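Local coordinates for putative membrane protein mmpL11 (Mycobacterium tuberculosis, PDB 4Y0L), which belongs to the RND family of mycobacterial membrane proteins and probably takes part in transport across the cell envelope, here through a periplasmic domain, at residues 6-11 with 20-25; 41-44 with 49-52. All coordinates share one frame; numbering follows the deposited sequence.

Contact 1: 6-11 with 20-25; sequences VRFDAG and QTIAAI
The Phe8 ring meets helix 19-29 with its rim: Thr21 CG2 and Ile22 CG1 both lie at the ring edge near its plane, while the ring of His18 stacks against Phe8 from outside the two segments. This is the first strand-to-helix contact of a ferredoxin-like βαββαβ fold, in which two helices cover one side of an antiparallel sheet. Strand 2-7 has just ended where Phe8 stands, so the benzyl group carries the apolar surface beyond the last sheet residue. With CG anti to the carbonyl carbon (chi1 -63°), the ring extends toward the helix, and Phe8 CE1 comes to 4.1 Å from Thr21 CG2. Its neighbouring corner, Phe8 CZ, sits 3.9 Å from Ile22 CG1, and Phe8 CE2 is 4.1 Å from Ile22 CD1. A threonine suits this partly exposed border: CG2, anti to the backbone N, offers the ring a methyl, while OG1 stays beside that N. No hydrogen bond crosses between the segments; the helix satisfies its own backbone, as in the bond from Ile25 N to Thr21 O. Further in, the buried aliphatic pair Val6 and Ile25 reach toward each other tip to tip. The delta methyl of Ile25 faces both branches of Val6 almost equally, with Ile25 CD1 3.8 Å from Val6 CG1 and 3.9 Å from Val6 CG2.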
loop_
_atom_site.group_PDB
_atom_site.type_symbol
_atom_site.label_atom_id
_atom_site.label_comp_id
_atom_site.label_asym_id
_atom_site.label_seq_id
_atom_site.Cartn_x
_atom_site.Cartn_y
_atom_site.Cartn_z
ATOM N N VAL A 6 0.313 -4.769 1.796
ATOM C CA VAL A 6 -0.615 -4.526 2.895
ATOM C C VAL A 6 -1.287 -5.827 3.327
ATOM O O VAL A 6 -1.956 -6.478 2.527
ATOM C CB VAL A 6 -1.701 -3.502 2.506
ATOM C CG1 VAL A 6 -2.477 -3.059 3.738
ATOM C CG2 VAL A 6 -1.077 -2.296 1.816
ATOM N N ARG A 7 -1.105 -6.196 4.593
ATOM C CA ARG A 7 -1.705 -7.411 5.140
ATOM C C ARG A 7 -2.779 -7.069 6.160
ATOM O O ARG A 7 -2.611 -6.158 6.973
ATOM C CB ARG A 7 -0.644 -8.306 5.791
ATOM C CG ARG A 7 0.360 -8.898 4.814
ATOM C CD ARG A 7 1.776 -8.448 5.123
ATOM N NE ARG A 7 2.433 -9.312 6.100
ATOM C CZ ARG A 7 3.535 -8.986 6.771
ATOM N NH1 ARG A 7 4.106 -7.802 6.589
ATOM N NH2 ARG A 7 4.062 -9.840 7.636
ATOM N N PHE A 8 -3.881 -7.813 6.106
ATOM C CA PHE A 8 -4.983 -7.655 7.044
ATOM C C PHE A 8 -5.116 -8.891 7.924
ATOM O O PHE A 8 -4.790 -10.001 7.505
ATOM C CB PHE A 8 -6.288 -7.395 6.295
ATOM C CG PHE A 8 -6.288 -6.117 5.513
ATOM C CD1 PHE A 8 -6.582 -4.915 6.132
ATOM C CD2 PHE A 8 -5.994 -6.116 4.159
ATOM C CE1 PHE A 8 -6.584 -3.733 5.417
ATOM C CE2 PHE A 8 -5.994 -4.938 3.438
ATOM C CZ PHE A 8 -6.291 -3.743 4.068
ATOM N N ASP A 9 -5.608 -8.690 9.141
ATOM C CA ASP A 9 -5.670 -9.752 10.137
ATOM C C ASP A 9 -6.970 -10.545 10.053
ATOM O O ASP A 9 -7.019 -11.702 10.471
ATOM C CB ASP A 9 -5.519 -9.169 11.544
ATOM C CG ASP A 9 -4.334 -9.749 12.297
ATOM O OD1 ASP A 9 -4.028 -10.946 12.114
ATOM O OD2 ASP A 9 -3.709 -9.003 13.080
ATOM N N ALA A 10 -8.021 -9.920 9.529
ATOM C CA ALA A 10 -9.313 -10.586 9.389
ATOM C C ALA A 10 -9.864 -10.460 7.975
ATOM O O ALA A 10 -9.872 -9.373 7.393
ATOM C CB ALA A 10 -10.308 -10.021 10.389
ATOM N N GLY A 11 -10.330 -11.578 7.430
ATOM C CA GLY A 11 -10.961 -11.579 6.125
ATOM C C GLY A 11 -9.972 -11.380 4.995
ATOM O O GLY A 11 -8.784 -11.141 5.225
ATOM N N GLN A 20 -11.328 0.880 1.526
ATOM C CA GLN A 20 -11.044 2.280 1.817
ATOM C C GLN A 20 -9.651 2.430 2.416
ATOM O O GLN A 20 -8.972 3.433 2.192
ATOM C CB GLN A 20 -12.100 2.860 2.761
ATOM C CG GLN A 20 -11.826 4.291 3.204
ATOM C CD GLN A 20 -11.697 5.250 2.037
ATOM O OE1 GLN A 20 -12.313 5.055 0.990
ATOM N NE2 GLN A 20 -10.888 6.292 2.211
ATOM N N THR A 21 -9.227 1.430 3.181
ATOM C CA THR A 21 -7.885 1.426 3.744
ATOM C C THR A 21 -6.857 1.288 2.631
ATOM O O THR A 21 -5.820 1.946 2.648
ATOM C CB THR A 21 -7.703 0.286 4.756
ATOM O OG1 THR A 21 -8.687 0.409 5.791
ATOM C CG2 THR A 21 -6.306 0.329 5.374
ATOM N N ILE A 22 -7.147 0.423 1.669
ATOM C CA ILE A 22 -6.280 0.256 0.514
ATOM C C ILE A 22 -6.298 1.525 -0.332
ATOM O O ILE A 22 -5.268 1.936 -0.874
ATOM C CB ILE A 22 -6.705 -0.956 -0.341
ATOM C CG1 ILE A 22 -6.480 -2.250 0.444
ATOM C CG2 ILE A 22 -5.917 -1.001 -1.642
ATOM C CD1 ILE A 22 -7.051 -3.492 -0.219
ATOM N N ALA A 23 -7.471 2.140 -0.447
ATOM C CA ALA A 23 -7.620 3.365 -1.229
ATOM C C ALA A 23 -6.875 4.526 -0.575
ATOM O O ALA A 23 -6.301 5.371 -1.262
ATOM C CB ALA A 23 -9.090 3.707 -1.398
ATOM N N ALA A 24 -6.884 4.558 0.753
ATOM C CA ALA A 24 -6.199 5.613 1.499
ATOM C C ALA A 24 -4.687 5.471 1.369
ATOM O O ALA A 24 -3.979 6.454 1.175
ATOM C CB ALA A 24 -6.609 5.583 2.966
ATOM N N ILE A 25 -4.199 4.240 1.483
ATOM C CA ILE A 25 -2.773 3.963 1.336
ATOM C C ILE A 25 -2.318 4.302 -0.078
ATOM O O ILE A 25 -1.265 4.904 -0.274
ATOM C CB ILE A 25 -2.454 2.484 1.649
ATOM C CG1 ILE A 25 -2.703 2.200 3.130
ATOM C CG2 ILE A 25 -1.004 2.149 1.307
ATOM C CD1 ILE A 25 -2.842 0.735 3.460
#

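Contact 2: 41-44 with 49-52; sequences PRFA and SALL
Arg42 and Leu51 form an antiparallel hydrogen-bonded pair, each giving its N-H to the other's carbonyl. Arg42 N donates to Leu51 O at 2.8 Å and Leu51 N donates to Arg42 O at 2.7 Å; with N-H...O angles of 175° and 172°, both bonds are nearly straight, although each donor is tilted somewhat from the carbonyl plane. The two acceptors have a second, softer partner as well: Ala50 CA lies 3.4 Å from Arg42 O, and Pro41 CA lies 3.6 Å from Leu51 O, both as CA-H...O contacts. Toward the turn the pairing slackens, and Ala44 N reaches Ser49 O only in a weak bond of 3.4 Å. Next to the bonded pair, Phe43 and Ala50 are a non-hydrogen-bonded pair. Ala50 turns its backbone to strand 2-7 instead, and the backbone of Leu52 bonds there with Val4, so strand 49-55 is served by a neighbour along each edge.

Side chains divide between the two faces. Phe43 and Ala50 share the face covered by helix 19-29, where the short alanine side chain lets the ring lie against it: Ala50 CB approaches Phe43 CE1 obliquely at 3.7 Å. Pro41, which has no N-H to satisfy, lies side by side with Leu52, and Pro41 CB meets Leu52 CD2 at 3.9 Å. Arg42 and Leu51 stand on the other face. The arginine chain, bent at chi3 (-69°), brings NH2 to a hydrogen bond with Ser53 OG, a polar anchor suited to an exposed residue. Two strands joined by a short connection and cross-bonded in this way make the β-hairpin of strands 37-43 and 49-55, the ββ unit at the middle of a ferredoxin-like βαββαβ fold.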
loop_
_atom_site.group_PDB
_atom_site.type_symbol
_atom_site.label_atom_id
_atom_site.label_comp_id
_atom_site.label_asym_id
_atom_site.label_seq_id
_atom_site.Cartn_x
_atom_site.Cartn_y
_atom_site.Cartn_z
ATOM N N PRO A 41 -4.686 -2.044 -6.551
ATOM C CA PRO A 41 -4.191 -3.136 -5.709
ATOM C C PRO A 41 -4.215 -4.481 -6.419
ATOM O O PRO A 41 -5.201 -4.825 -7.069
ATOM C CB PRO A 41 -5.155 -3.126 -4.518
ATOM C CG PRO A 41 -6.398 -2.495 -5.043
ATOM C CD PRO A 41 -5.935 -1.469 -6.031
ATOM N N ARG A 42 -3.117 -5.218 -6.301
ATOM C CA ARG A 42 -3.040 -6.581 -6.807
ATOM C C ARG A 42 -3.201 -7.552 -5.651
ATOM O O ARG A 42 -2.417 -7.537 -4.705
ATOM C CB ARG A 42 -1.713 -6.823 -7.521
ATOM C CG ARG A 42 -1.866 -7.126 -8.994
ATOM C CD ARG A 42 -0.515 -7.216 -9.678
ATOM N NE ARG A 42 0.143 -5.913 -9.748
ATOM C CZ ARG A 42 -0.127 -4.984 -10.661
ATOM N NH1 ARG A 42 -1.050 -5.203 -11.591
ATOM N NH2 ARG A 42 0.525 -3.830 -10.643
ATOM N N PHE A 43 -4.228 -8.388 -5.733
ATOM C CA PHE A 43 -4.544 -9.316 -4.659
ATOM C C PHE A 43 -3.907 -10.679 -4.872
ATOM O O PHE A 43 -4.058 -11.294 -5.928
ATOM C CB PHE A 43 -6.057 -9.465 -4.527
ATOM C CG PHE A 43 -6.743 -8.209 -4.081
ATOM C CD1 PHE A 43 -6.494 -7.684 -2.824
ATOM C CD2 PHE A 43 -7.631 -7.551 -4.913
ATOM C CE1 PHE A 43 -7.118 -6.530 -2.406
ATOM C CE2 PHE A 43 -8.261 -6.395 -4.495
ATOM C CZ PHE A 43 -8.002 -5.884 -3.242
ATOM N N ALA A 44 -3.185 -11.140 -3.857
ATOM C CA ALA A 44 -2.647 -12.491 -3.853
ATOM C C ALA A 44 -3.795 -13.486 -3.964
ATOM O O ALA A 44 -4.892 -13.236 -3.463
ATOM C CB ALA A 44 -1.838 -12.737 -2.589
ATOM N N SER A 49 -3.028 -10.679 1.291
ATOM C CA SER A 49 -2.392 -9.373 1.151
ATOM C C SER A 49 -2.774 -8.670 -0.147
ATOM O O SER A 49 -3.378 -9.266 -1.041
ATOM C CB SER A 49 -0.871 -9.523 1.213
ATOM O OG SER A 49 -0.410 -10.385 0.188
ATOM N N ALA A 50 -2.410 -7.395 -0.232
ATOM C CA ALA A 50 -2.606 -6.602 -1.438
ATOM C C ALA A 50 -1.312 -5.877 -1.798
ATOM O O ALA A 50 -0.739 -5.170 -0.970
ATOM C CB ALA A 50 -3.736 -5.607 -1.245
ATOM N N LEU A 51 -0.859 -6.058 -3.036
ATOM C CA LEU A 51 0.352 -5.402 -3.511
ATOM C C LEU A 51 0.010 -4.104 -4.236
ATOM O O LEU A 51 -0.800 -4.091 -5.163
ATOM C CB LEU A 51 1.142 -6.326 -4.442
ATOM C CG LEU A 51 2.518 -5.800 -4.869
ATOM C CD1 LEU A 51 3.536 -5.971 -3.750
ATOM C CD2 LEU A 51 2.994 -6.483 -6.142
ATOM N N LEU A 52 0.630 -3.016 -3.793
ATOM C CA LEU A 52 0.535 -1.729 -4.472
ATOM C C LEU A 52 1.900 -1.352 -5.036
ATOM O O LEU A 52 2.868 -1.206 -4.290
ATOM C CB LEU A 52 0.029 -0.649 -3.514
ATOM C CG LEU A 52 -1.426 -0.795 -3.061
ATOM C CD1 LEU A 52 -1.708 0.066 -1.838
ATOM C CD2 LEU A 52 -2.381 -0.437 -4.195
#

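Overall arrangement
Contact 1 closes before contact 2 opens, and their centres lie about 10 Å apart. Strand 49-55 runs between strands 2-7 and 37-43, so the strands of both contacts belong to one sheet: a backbone hydrogen bond between Val6 O and Ala50 N, 2.9 Å apart, ties contact 1 to the hairpin of contact 2. Ile22 is a second meeting point: its CD1, which touches the Phe8 ring in contact 1, also lies 3.7 Å from Phe43 CE1, and its CG2 packs on Pro41 CB. Helix 19-29 thus spans from strand 2-7 to strand 37-43 as the βαβ crossover of the fold, with 49-55 inserted between the strands it connects.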